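Local coordinates for Glyoxalase/bleomycin resistance protein/dioxygenase (Alicyclobacillus acidocaldarius subsp. acidocaldarius, PDB 3RRI) that is a metalloprotein of the vicinal oxygen chelate (glyoxalase/bleomycin resistance) superfamily, possibly with dioxygenase activity, at residues 82-85 with 86-89. Sequence-based numbering, arbitrary orientation.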
# COMPACT_ATOMS: atom_id res chain seq x y z
N ASP A 82 10.14 -21.23 -4.03
CA ASP A 82 11.04 -22.24 -3.45
C ASP A 82 10.45 -22.86 -2.19
O ASP A 82 10.55 -24.06 -1.98
CB ASP A 82 12.40 -21.64 -3.10
CG ASP A 82 13.21 -21.20 -4.31
OD1 ASP A 82 12.83 -21.50 -5.46
OD2 ASP A 82 14.24 -20.51 -4.08
N ASN A 83 9.85 -22.04 -1.32
CA ASN A 83 9.18 -22.55 -0.14
C ASN A 83 8.09 -23.55 -0.47
O ASN A 83 7.89 -24.52 0.22
CB ASN A 83 8.54 -21.41 0.66
CG ASN A 83 9.55 -20.57 1.43
OD1 ASN A 83 10.74 -20.90 1.49
ND2 ASN A 83 9.07 -19.47 2.01
N LEU A 84 7.30 -23.25 -1.51
CA LEU A 84 6.19 -24.14 -1.84
C LEU A 84 6.69 -25.45 -2.43
O LEU A 84 6.17 -26.50 -2.11
CB LEU A 84 5.21 -23.43 -2.80
CG LEU A 84 3.99 -24.27 -3.22
CD1 LEU A 84 3.12 -24.62 -1.99
CD2 LEU A 84 3.15 -23.54 -4.33
N TYR A 85 7.72 -25.37 -3.26
CA TYR A 85 8.31 -26.62 -3.76
C TYR A 85 8.80 -27.51 -2.61
O TYR A 85 8.57 -28.71 -2.61
CB TYR A 85 9.45 -26.28 -4.67
CG TYR A 85 10.20 -27.46 -5.25
CD1 TYR A 85 9.63 -28.22 -6.25
CD2 TYR A 85 11.48 -27.78 -4.81
CE1 TYR A 85 10.29 -29.28 -6.80
CE2 TYR A 85 12.14 -28.84 -5.37
CZ TYR A 85 11.55 -29.59 -6.36
OH TYR A 85 12.15 -30.67 -6.95
N LYS A 86 9.48 -26.89 -1.66
CA LYS A 86 10.03 -27.63 -0.51
C LYS A 86 8.89 -28.23 0.30
O LYS A 86 8.95 -29.38 0.76
CB LYS A 86 10.87 -26.70 0.36
CG LYS A 86 11.39 -27.33 1.64
CD LYS A 86 12.23 -26.34 2.44
CE LYS A 86 12.43 -26.76 3.91
NZ LYS A 86 12.76 -25.57 4.75
N LEU A 87 7.80 -27.47 0.46
CA LEU A 87 6.66 -27.96 1.18
C LEU A 87 6.08 -29.21 0.51
O LEU A 87 5.80 -30.22 1.19
CB LEU A 87 5.60 -26.85 1.25
CG LEU A 87 4.25 -27.14 1.94
CD1 LEU A 87 3.55 -25.84 2.46
CD2 LEU A 87 3.26 -27.89 1.08
N ALA A 88 5.87 -29.12 -0.80
CA ALA A 88 5.30 -30.22 -1.59
C ALA A 88 6.16 -31.49 -1.49
O ALA A 88 5.63 -32.58 -1.27
CB ALA A 88 5.11 -29.78 -3.03
N LYS A 89 7.47 -31.28 -1.58
CA LYS A 89 8.41 -32.40 -1.48
C LYS A 89 8.42 -33.03 -0.09
O LYS A 89 8.25 -34.24 0.03
CB LYS A 89 9.82 -31.93 -1.84
CG LYS A 89 10.03 -31.74 -3.31
CD LYS A 89 9.91 -33.04 -4.05
CE LYS A 89 10.29 -32.91 -5.50
NZ LYS A 89 10.38 -34.23 -6.12
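K89 sets its CG over one face of the Y85 ring, near the rim, an i/i+4 CH-pi contact on helix 78-90 of this glyoxalase-type fold. CG of K89 stands 4.2 Å from the ring centroid and 15° off the ring normal, while CE of K89 reaches Y85 OH at 3.3 Å. With CG opposite the backbone N (chi1 178°), the Y85 ring leans toward the following turn, where K89 bends at chi2 (-65°) and carries CD and CE obliquely past the ring toward the hydroxyl. Their polar ends converge on one carboxylate: D98 takes a salt bridge from K89 NZ at OD2 and shares a hydrogen bond with Y85 OH at OD1, which limits the freedom of the phenol and the ammonium. F113 on strand 110-116 meets the Y85 ring edge-to-face. Around the helix, L84 and L87 bring CD1 and CD2 respectively to 4.5 Å, a loose apolar touch; L84 packs on F113, A88 on L115 of the same strand, and both leucines meet R132 of the second subunit. Four i to i+4 backbone bonds, K86 to D82 through K89 to Y85, set the spacing that puts K89 one turn beyond Y85; in the last, K89 N lies 3.0 Å from Y85 O.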